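Side-chain contacts in apical membrane antigen 1-like protein, soluble form (Toxoplasma gondii, PDB 3ZLE), which probably takes part in host-cell invasion by the sporozoite stage of the parasite, as a moving-junction member of the apical membrane antigen 1 family: residues A16-M19 with K20-I24; V190-S194 with S195-L199; K258-F261 with A262-L265; Q279-W282 with N283-W286. All blocks are in the same frame, centred on the assembly; numbering follows the deposited sequence.

Contact 1 of 4, residues A16-M19 with K20-I24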
loop_
_atom_site.group_PDB
_atom_site.type_symbol
_atom_site.label_atom_id
_atom_site.label_comp_id
_atom_site.label_asym_id
_atom_site.label_seq_id
_atom_site.Cartn_x
_atom_site.Cartn_y
_atom_site.Cartn_z
ATOM N N ALA A 16 -4.419 -8.300 -19.963
ATOM C CA ALA A 16 -4.761 -6.894 -19.810
ATOM C C ALA A 16 -5.272 -6.673 -18.409
ATOM O O ALA A 16 -4.845 -5.744 -17.717
ATOM C CB ALA A 16 -5.799 -6.478 -20.882
ATOM N N ASP A 17 -5.963 -7.666 -17.889
ATOM C CA ASP A 17 -6.441 -7.591 -16.490
ATOM C C ASP A 17 -5.328 -7.677 -15.526
ATOM O O ASP A 17 -5.374 -7.124 -14.442
ATOM C CB ASP A 17 -7.451 -8.721 -16.205
ATOM C CG ASP A 17 -8.781 -8.473 -16.831
ATOM O OD1 ASP A 17 -8.945 -7.406 -17.486
ATOM O OD2 ASP A 17 -9.642 -9.384 -16.776
ATOM N N PHE A 18 -4.262 -8.384 -15.908
ATOM C CA PHE A 18 -3.147 -8.465 -15.021
ATOM C C PHE A 18 -2.360 -7.162 -15.019
ATOM O O PHE A 18 -2.037 -6.611 -13.965
ATOM C CB PHE A 18 -2.274 -9.653 -15.406
ATOM C CG PHE A 18 -1.223 -9.982 -14.388
ATOM C CD1 PHE A 18 -1.529 -10.756 -13.269
ATOM C CD2 PHE A 18 0.083 -9.530 -14.553
ATOM C CE1 PHE A 18 -0.525 -11.094 -12.349
ATOM C CE2 PHE A 18 1.086 -9.897 -13.677
ATOM C CZ PHE A 18 0.782 -10.719 -12.586
ATOM N N MET A 19 -2.124 -6.611 -16.209
ATOM C CA MET A 19 -1.366 -5.344 -16.312
ATOM C C MET A 19 -2.136 -4.190 -15.652
ATOM O O MET A 19 -1.560 -3.339 -14.978
ATOM C CB MET A 19 -1.088 -5.030 -17.804
ATOM C CG MET A 19 0.187 -4.251 -18.078
ATOM S SD MET A 19 1.696 -5.038 -17.456
ATOM C CE MET A 19 2.179 -3.805 -16.249
ATOM N N LYS A 20 -3.452 -4.140 -15.880
ATOM C CA LYS A 20 -4.290 -3.039 -15.321
ATOM C C LYS A 20 -4.041 -2.876 -13.835
ATOM O O LYS A 20 -4.180 -1.769 -13.285
ATOM C CB LYS A 20 -5.770 -3.355 -15.492
ATOM C CG LYS A 20 -6.345 -3.113 -16.855
ATOM C CD LYS A 20 -7.845 -3.435 -16.835
ATOM C CE LYS A 20 -8.350 -3.957 -18.182
ATOM N NZ LYS A 20 -7.721 -3.293 -19.368
ATOM N N ARG A 21 -3.772 -3.985 -13.166
ATOM C CA ARG A 21 -3.675 -3.977 -11.710
ATOM C C ARG A 21 -2.589 -2.999 -11.302
ATOM O O ARG A 21 -2.536 -2.565 -10.141
ATOM C CB ARG A 21 -3.267 -5.348 -11.191
ATOM C CG ARG A 21 -4.220 -6.486 -11.328
ATOM C CD ARG A 21 -3.487 -7.759 -10.753
ATOM N NE ARG A 21 -4.313 -8.967 -10.685
ATOM C CZ ARG A 21 -5.031 -9.338 -9.598
ATOM N NH1 ARG A 21 -5.128 -8.531 -8.556
ATOM N NH2 ARG A 21 -5.700 -10.498 -9.590
ATOM N N PHE A 22 -1.609 -2.807 -12.178
ATOM C CA PHE A 22 -0.409 -2.059 -11.781
ATOM C C PHE A 22 -0.505 -0.591 -12.172
ATOM O O PHE A 22 0.438 0.204 -11.967
ATOM C CB PHE A 22 0.880 -2.781 -12.310
ATOM C CG PHE A 22 1.005 -4.198 -11.813
ATOM C CD1 PHE A 22 1.486 -4.446 -10.549
ATOM C CD2 PHE A 22 0.427 -5.259 -12.525
ATOM C CE1 PHE A 22 1.480 -5.718 -10.002
ATOM C CE2 PHE A 22 0.466 -6.539 -12.028
ATOM C CZ PHE A 22 0.936 -6.770 -10.726
ATOM N N ASN A 23 -1.670 -0.201 -12.688
ATOM C CA ASN A 23 -1.933 1.220 -12.934
ATOM C C ASN A 23 -2.471 1.882 -11.693
ATOM O O ASN A 23 -3.674 2.094 -11.543
ATOM C CB ASN A 23 -2.909 1.393 -14.052
ATOM C CG ASN A 23 -3.122 2.831 -14.392
ATOM O OD1 ASN A 23 -2.659 3.734 -13.684
ATOM N ND2 ASN A 23 -3.783 3.067 -15.499
ATOM N N ILE A 24 -1.567 2.113 -10.768
ATOM C CA ILE A 24 -1.875 2.547 -9.408
ATOM C C ILE A 24 -2.688 3.873 -9.250
ATOM O O ILE A 24 -3.568 3.975 -8.368
ATOM C CB ILE A 24 -0.560 2.569 -8.596
ATOM C CG1 ILE A 24 -0.136 1.103 -8.302
ATOM C CG2 ILE A 24 -0.711 3.363 -7.299
ATOM C CD1 ILE A 24 1.066 0.992 -7.362
#
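Where helix 13-20 gives way to the type I beta turn K20-N23, the phenyl rings of F18 and F22 meet, four residues apart. CE2 of F22 stands over one face of the F18 ring, displaced toward its rim, 3.8 Å from F18 CE2. With centroids 5.5 Å apart and planes at 58°, the pair is oblique, neither stacked nor edge-to-face. The first torsions differ: F18 sends CG away from its own nitrogen (chi1 -169°), whereas F22 keeps CG beside its nitrogen (chi1 -58°). The F22 ring comes back to the carbonyl of F18, with F22 CD2 at 3.2 Å from F18 O.

The backbone records the change from helix to turn. K20 N still bonds to A16 O at 2.8 Å, a span of four residues, but R21 N turns to F18 O and F22 N to M19 O (2.9 Å), each spanning three. Within the turn, N23 N reaches K20 O.

F22 is buried, touching V223 and meeting the rings of F228 and, edge-to-face, F327. R21 runs extended past the F18 ring, its guanidinium leaving for the carbonyls of C218 and Q215. K20 lies alongside D17, pointing the same way, with K20 CE 3.6 Å from D17 OD1; yet K20 NZ stays 4.7 Å from that oxygen, too far for a salt bridge.

Contact 2 of 4, residues V190-S194 with S195-L199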
loop_
_atom_site.group_PDB
_atom_site.type_symbol
_atom_site.label_atom_id
_atom_site.label_comp_id
_atom_site.label_asym_id
_atom_site.label_seq_id
_atom_site.Cartn_x
_atom_site.Cartn_y
_atom_site.Cartn_z
ATOM N N VAL A 190 5.140 2.170 8.110
ATOM C CA VAL A 190 6.241 1.299 7.712
ATOM C C VAL A 190 5.673 -0.026 7.186
ATOM O O VAL A 190 4.610 -0.454 7.643
ATOM C CB VAL A 190 7.196 1.079 8.894
ATOM C CG1 VAL A 190 6.648 0.008 9.860
ATOM C CG2 VAL A 190 8.598 0.738 8.392
ATOM N N LYS A 191 6.278 -0.595 6.130
ATOM C CA LYS A 191 6.090 -2.034 5.844
ATOM C C LYS A 191 6.785 -2.949 6.862
ATOM O O LYS A 191 8.005 -2.888 7.030
ATOM C CB LYS A 191 6.577 -2.403 4.453
ATOM C CG LYS A 191 5.702 -1.960 3.290
ATOM C CD LYS A 191 4.251 -2.314 3.469
ATOM C CE LYS A 191 3.369 -1.923 2.282
ATOM N NZ LYS A 191 3.712 -2.485 0.952
ATOM N N GLU A 192 6.008 -3.890 7.407
ATOM C CA GLU A 192 6.510 -4.912 8.293
ATOM C C GLU A 192 6.215 -6.309 7.771
ATOM O O GLU A 192 5.303 -6.519 7.007
ATOM C CB GLU A 192 5.976 -4.726 9.726
ATOM C CG GLU A 192 4.511 -5.035 9.884
ATOM C CD GLU A 192 4.079 -5.214 11.340
ATOM O OE1 GLU A 192 4.604 -4.506 12.237
ATOM O OE2 GLU A 192 3.166 -6.028 11.581
ATOM N N LYS A 193 7.161 -7.201 7.992
ATOM C CA LYS A 193 6.970 -8.589 7.697
ATOM C C LYS A 193 7.372 -9.361 8.916
ATOM O O LYS A 193 8.559 -9.463 9.228
ATOM C CB LYS A 193 7.801 -9.015 6.512
ATOM C CG LYS A 193 7.547 -10.447 6.072
ATOM C CD LYS A 193 8.386 -10.766 4.846
ATOM C CE LYS A 193 8.000 -12.099 4.221
ATOM N NZ LYS A 193 8.810 -12.288 2.979
ATOM N N SER A 194 6.365 -9.818 9.647
ATOM C CA SER A 194 6.525 -10.486 10.929
ATOM C C SER A 194 5.755 -11.803 10.876
ATOM O O SER A 194 4.724 -11.912 10.213
ATOM C CB SER A 194 5.939 -9.606 12.044
ATOM O OG SER A 194 5.622 -10.378 13.189
ATOM N N SER A 195 6.245 -12.811 11.567
ATOM C CA SER A 195 5.507 -14.059 11.610
ATOM C C SER A 195 4.293 -13.950 12.570
ATOM O O SER A 195 3.329 -14.683 12.432
ATOM C CB SER A 195 6.418 -15.188 12.037
ATOM O OG SER A 195 7.126 -14.804 13.188
ATOM N N ALA A 196 4.349 -13.020 13.506
ATOM C CA ALA A 196 3.295 -12.928 14.564
ATOM C C ALA A 196 1.972 -12.317 14.088
ATOM O O ALA A 196 0.897 -12.572 14.688
ATOM C CB ALA A 196 3.829 -12.158 15.785
ATOM N N ARG A 197 2.046 -11.404 13.113
ATOM C CA ARG A 197 0.850 -10.788 12.534
ATOM C C ARG A 197 1.038 -10.455 11.027
ATOM O O ARG A 197 2.163 -10.412 10.545
ATOM C CB ARG A 197 0.423 -9.545 13.333
ATOM C CG ARG A 197 1.509 -8.491 13.504
ATOM C CD ARG A 197 1.024 -7.275 14.254
ATOM N NE ARG A 197 1.893 -6.165 13.950
ATOM C CZ ARG A 197 1.808 -4.966 14.488
ATOM N NH1 ARG A 197 0.845 -4.686 15.351
ATOM N NH2 ARG A 197 2.682 -4.047 14.146
ATOM N N ALA A 198 -0.050 -10.369 10.267
ATOM C CA ALA A 198 0.072 -10.072 8.837
ATOM C C ALA A 198 -0.991 -9.040 8.464
ATOM O O ALA A 198 -2.128 -9.374 8.229
ATOM C CB ALA A 198 -0.058 -11.357 7.978
ATOM N N LEU A 199 -0.583 -7.779 8.409
ATOM C CA LEU A 199 -1.495 -6.674 8.457
ATOM C C LEU A 199 -1.864 -6.233 7.069
ATOM O O LEU A 199 -1.058 -6.324 6.131
ATOM C CB LEU A 199 -0.870 -5.512 9.222
ATOM C CG LEU A 199 -0.658 -5.816 10.710
ATOM C CD1 LEU A 199 -0.285 -4.556 11.475
ATOM C CD2 LEU A 199 -1.885 -6.465 11.283
#
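S194 meets A196 at the bend of this loop, turning OG away from its own nitrogen to accept A196 N at 2.9 Å. Acceptance from the amide two residues on meets the definition of an ST turn, and A196 CB packs against S194 OG at 3.6 Å.

E192 and R197 face each other across the loop in a salt bridge in which R197 grips the carboxylate side-on through NE and NH2. R197 NH2 gives E192 OE1 a bond of 2.7 Å, almost straight at 174°, while R197 NE reaches the syn lone pair of E192 OE2, also at 2.7 Å. With the two planes 44° apart, neither bond lies in both: the one to OE1 leaves the carboxylate plane, the one from NE the guanidinium plane. Each CG is tucked between its two backbone branches (chi1 71° for E192) and the chain then runs out extended; the two meet at about a right angle.

The loop joins strand 187-191 to strand 199-202, members of different antiparallel sheets, and the backbones of E192 and L199 both bond to G54, which lies between the partner strands 52-53 and 55-59. L199 CD1 sits 3.6 Å above the guanidinium plane of R197, over its centre, and R197 NH1 has a weak further bond to N68.

Contact 3 of 4, residues K258-F261 with A262-L265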
loop_
_atom_site.group_PDB
_atom_site.type_symbol
_atom_site.label_atom_id
_atom_site.label_comp_id
_atom_site.label_asym_id
_atom_site.label_seq_id
_atom_site.Cartn_x
_atom_site.Cartn_y
_atom_site.Cartn_z
ATOM N N LYS A 258 10.418 -3.206 1.118
ATOM C CA LYS A 258 10.267 -2.172 2.133
ATOM C C LYS A 258 10.647 -0.784 1.661
ATOM O O LYS A 258 10.072 0.212 2.108
ATOM C CB LYS A 258 11.096 -2.522 3.334
ATOM C CG LYS A 258 10.398 -3.479 4.245
ATOM C CD LYS A 258 11.286 -3.906 5.386
ATOM C CE LYS A 258 10.502 -4.826 6.281
ATOM N NZ LYS A 258 11.303 -5.474 7.329
ATOM N N ARG A 259 11.621 -0.723 0.762
ATOM C CA ARG A 259 12.182 0.532 0.335
ATOM C C ARG A 259 11.220 1.302 -0.532
ATOM O O ARG A 259 11.152 2.521 -0.448
ATOM C CB ARG A 259 13.472 0.275 -0.434
ATOM C CG ARG A 259 14.257 1.520 -0.782
ATOM C CD ARG A 259 15.737 1.320 -0.447
ATOM N NE ARG A 259 16.511 0.818 -1.564
ATOM C CZ ARG A 259 17.598 0.036 -1.442
ATOM N NH1 ARG A 259 17.974 -0.422 -0.267
ATOM N NH2 ARG A 259 18.301 -0.284 -2.505
ATOM N N VAL A 260 10.577 0.614 -1.467
ATOM C CA VAL A 260 9.681 1.274 -2.369
ATOM C C VAL A 260 8.536 1.938 -1.608
ATOM O O VAL A 260 8.129 3.054 -1.930
ATOM C CB VAL A 260 9.193 0.282 -3.429
ATOM C CG1 VAL A 260 8.380 -0.850 -2.814
ATOM C CG2 VAL A 260 8.528 0.946 -4.570
ATOM N N PHE A 261 8.104 1.326 -0.525
ATOM C CA PHE A 261 6.995 1.862 0.231
ATOM C C PHE A 261 7.461 3.104 0.991
ATOM O O PHE A 261 6.727 4.087 1.111
ATOM C CB PHE A 261 6.474 0.798 1.246
ATOM C CG PHE A 261 5.435 1.339 2.195
ATOM C CD1 PHE A 261 4.124 1.608 1.752
ATOM C CD2 PHE A 261 5.793 1.718 3.471
ATOM C CE1 PHE A 261 3.177 2.085 2.607
ATOM C CE2 PHE A 261 4.826 2.212 4.350
ATOM C CZ PHE A 261 3.540 2.449 3.889
ATOM N N ALA A 262 8.680 3.057 1.505
ATOM C CA ALA A 262 9.180 4.154 2.363
ATOM C C ALA A 262 9.885 5.265 1.596
ATOM O O ALA A 262 10.309 6.230 2.186
ATOM C CB ALA A 262 10.100 3.610 3.452
ATOM N N ASN A 263 10.041 5.114 0.290
ATOM C CA ASN A 263 10.900 6.039 -0.473
ATOM C C ASN A 263 10.354 7.453 -0.574
ATOM O O ASN A 263 9.135 7.652 -0.694
ATOM C CB ASN A 263 11.233 5.488 -1.852
ATOM C CG ASN A 263 10.271 5.960 -2.919
ATOM O OD1 ASN A 263 10.464 7.021 -3.507
ATOM N ND2 ASN A 263 9.331 5.096 -3.295
ATOM N N PRO A 264 11.255 8.458 -0.524
ATOM C CA PRO A 264 10.814 9.830 -0.296
ATOM C C PRO A 264 9.888 10.351 -1.406
ATOM O O PRO A 264 9.156 11.340 -1.192
ATOM C CB PRO A 264 12.128 10.627 -0.239
ATOM C CG PRO A 264 13.149 9.753 -0.923
ATOM C CD PRO A 264 12.716 8.344 -0.646
ATOM N N LEU A 265 9.874 9.672 -2.556
ATOM C CA LEU A 265 8.983 10.073 -3.671
ATOM C C LEU A 265 7.741 9.213 -3.884
ATOM O O LEU A 265 7.101 9.329 -4.898
ATOM C CB LEU A 265 9.748 10.144 -4.987
ATOM C CG LEU A 265 10.748 11.287 -5.187
ATOM C CD1 LEU A 265 11.507 11.153 -6.490
ATOM C CD2 LEU A 265 10.122 12.651 -5.064
#
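N263 and V260 are joined by a side-chain hydrogen bond at the C-terminal end of helix 253-262. N263 ND2 donates to V260 O over 2.7 Å with an N-H...O angle of 150°, and the donor is only modestly tilted from the carbonyl plane. The helical pattern would have V260 O accept from the amide of P264, which carries no N-H; the asparagine amide supplies the donor instead. The other branch of the same group looks forward: N263 OD1 accepts L265 N at 2.9 Å, an Asx turn, with the donor well above the carbonyl plane. One side chain thus bonds to the helix behind it and to the turn ahead, its first torsion (chi1 93°) lying away from the usual staggered values.

Among backbone bonds, A262 N keeps the helical link to K258 O at 3.2 Å; N263 is the first residue to leave helical angles.

Other close approaches are of carbon to carbonyl oxygen. N263 CB rests 3.3 Å from R259 O, and A262 CB lies 3.7 Å from K258 O.

The larger side chains point away from this turn and pack on other parts of the fold. R259 lies over strands 246-249 and 315-320, bonding to Q249 O and to E255, while F261 packs on P189 of strand 187-191 and meets the ring of F33. N263 ND2 donates also to A301 O, which links the helix end to the chain entering strand 303-308.

Contact 4 of 4, residues Q279-W282 with N283-W286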
loop_
_atom_site.group_PDB
_atom_site.type_symbol
_atom_site.label_atom_id
_atom_site.label_comp_id
_atom_site.label_asym_id
_atom_site.label_seq_id
_atom_site.Cartn_x
_atom_site.Cartn_y
_atom_site.Cartn_z
ATOM N N GLN A 279 0.701 22.572 19.580
ATOM C CA GLN A 279 0.638 21.131 19.780
ATOM C C GLN A 279 -0.764 20.591 19.475
ATOM O O GLN A 279 -1.769 21.207 19.841
ATOM C CB GLN A 279 1.016 20.806 21.223
ATOM C CG GLN A 279 1.465 19.374 21.454
ATOM C CD GLN A 279 1.372 18.973 22.913
ATOM O OE1 GLN A 279 0.848 17.912 23.237
ATOM N NE2 GLN A 279 1.834 19.850 23.808
ATOM N N LYS A 280 -0.824 19.437 18.814
ATOM C CA LYS A 280 -2.073 18.688 18.711
ATOM C C LYS A 280 -2.639 18.460 20.117
ATOM O O LYS A 280 -1.897 18.416 21.093
ATOM C CB LYS A 280 -1.845 17.340 18.004
ATOM C CG LYS A 280 -1.090 17.426 16.681
ATOM C CD LYS A 280 -1.737 16.554 15.609
ATOM C CE LYS A 280 -1.585 15.068 15.914
ATOM N NZ LYS A 280 -2.272 14.194 14.917
ATOM N N ASN A 281 -3.960 18.400 20.228
ATOM C CA ASN A 281 -4.594 18.023 21.483
ATOM C C ASN A 281 -4.671 16.509 21.599
ATOM O O ASN A 281 -4.467 15.791 20.618
ATOM C CB ASN A 281 -5.994 18.637 21.576
ATOM C CG ASN A 281 -5.954 20.153 21.676
ATOM O OD1 ASN A 281 -5.525 20.701 22.690
ATOM N ND2 ASN A 281 -6.276 20.827 20.582
ATOM N N TRP A 282 -4.964 16.021 22.788
ATOM C CA TRP A 282 -4.861 14.584 23.034
ATOM C C TRP A 282 -5.795 13.833 22.132
ATOM O O TRP A 282 -5.717 12.613 22.025
ATOM C CB TRP A 282 -5.201 14.243 24.480
ATOM C CG TRP A 282 -6.638 14.486 24.825
ATOM C CD1 TRP A 282 -7.190 15.667 25.198
ATOM C CD2 TRP A 282 -7.703 13.514 24.859
ATOM N NE1 TRP A 282 -8.540 15.512 25.439
ATOM C CE2 TRP A 282 -8.876 14.196 25.262
ATOM C CE3 TRP A 282 -7.795 12.158 24.515
ATOM C CZ2 TRP A 282 -10.105 13.554 25.408
ATOM C CZ3 TRP A 282 -9.023 11.518 24.650
ATOM C CH2 TRP A 282 -10.165 12.222 25.091
ATOM N N ASN A 283 -6.741 14.550 21.544
ATOM C CA ASN A 283 -7.827 13.878 20.870
ATOM C C ASN A 283 -8.044 14.355 19.462
ATOM O O ASN A 283 -9.102 14.156 18.898
ATOM C CB ASN A 283 -9.109 13.941 21.685
ATOM C CG ASN A 283 -9.599 15.371 21.910
ATOM O OD1 ASN A 283 -8.929 16.340 21.562
ATOM N ND2 ASN A 283 -10.769 15.496 22.510
ATOM N N ASP A 284 -6.995 14.891 18.865
ATOM C CA ASP A 284 -6.996 15.210 17.461
ATOM C C ASP A 284 -6.732 13.961 16.608
ATOM O O ASP A 284 -5.683 13.824 15.997
ATOM C CB ASP A 284 -5.956 16.305 17.185
ATOM C CG ASP A 284 -6.370 17.659 17.762
ATOM O OD1 ASP A 284 -7.570 17.831 18.082
ATOM O OD2 ASP A 284 -5.515 18.565 17.836
ATOM N N PHE A 285 -7.732 13.084 16.542
ATOM C CA PHE A 285 -7.603 11.813 15.869
ATOM C C PHE A 285 -7.570 11.947 14.362
ATOM O O PHE A 285 -7.174 11.029 13.689
ATOM C CB PHE A 285 -8.720 10.857 16.298
ATOM C CG PHE A 285 -8.645 10.432 17.747
ATOM C CD1 PHE A 285 -7.582 10.831 18.557
ATOM C CD2 PHE A 285 -9.671 9.698 18.317
ATOM C CE1 PHE A 285 -7.553 10.502 19.898
ATOM C CE2 PHE A 285 -9.616 9.316 19.648
ATOM C CZ PHE A 285 -8.554 9.720 20.445
ATOM N N TRP A 286 -8.120 13.045 13.827
ATOM C CA TRP A 286 -8.216 13.206 12.375
ATOM C C TRP A 286 -7.507 14.485 11.922
ATOM O O TRP A 286 -7.734 15.543 12.476
ATOM C CB TRP A 286 -9.696 13.208 11.892
ATOM C CG TRP A 286 -10.655 12.148 12.525
ATOM C CD1 TRP A 286 -10.310 10.963 13.087
ATOM C CD2 TRP A 286 -12.102 12.198 12.555
ATOM N NE1 TRP A 286 -11.441 10.282 13.527
ATOM C CE2 TRP A 286 -12.544 11.054 13.271
ATOM C CE3 TRP A 286 -13.045 13.171 12.193
ATOM C CZ2 TRP A 286 -13.887 10.820 13.558
ATOM C CZ3 TRP A 286 -14.401 12.930 12.459
ATOM C CH2 TRP A 286 -14.809 11.746 13.128
#
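W282 and N283 are consecutive, yet their side chains stack. N283 CB stands 3.5 Å from the centroid of the six-membered ring of W282 and only 11° off the ring normal, a CH-pi contact over the face. The asparagine amide continues the stack with its plane 19° from the indole, bringing N283 ND2 to 3.6 Å from W282 CZ2. Both residues have similar first torsions, with CG between the backbone nitrogen and the carbonyl carbon (chi1 67° for W282), which lets the indole lie over N283.

D284 turns back to N281. With CG beside its own nitrogen, it brings the carboxylate to where OD2 accepts N281 N at 2.9 Å along a straight N-H direction, though from well above the carboxylate plane. D284 N in turn donates to N281 O at 3.2 Å, so backbone and side chain tie the same two residues. The N281 amide lies nearly perpendicular to the carboxylate, and its ND2 comes no closer than 3.6 Å to D284 OD2.

K280 bends at its second and third torsions. Its NZ ends 3.6 Å from D284 O, and the residue makes a cation-pi contact with W184 rather than a salt bridge with D284. F285 offers a ring edge to W282 O, 3.5 Å from F285 CE1.

N281-D284 is a type I beta turn, overlapped at its end by an inverse gamma turn centred on D284. It lies on the long excursion between helix 253-262 and strand 303-308, consistent with the domain II loop of AMA1 proteins, which reaches across to domain I.

Overall arrangement
The four contacts follow in series along the chain; each is local, and none nests within or crosses another. Contact 1 ends the N-terminal helix 13-20. Contact 2 closes the loop between strands 187-191 and 199-202, on the opposite side of the chain's centre from contact 1. Contact 3 finishes helix 253-262 and touches contact 2, with K191 CG 3.5 Å from F261 CG. From there the chain makes its long excursion, with contact 4 about 27 Å from contact 3 between centres, and returns to strand 303-308, whose first residue, W303, bonds through its indole nitrogen to the carbonyl of F22 in contact 1.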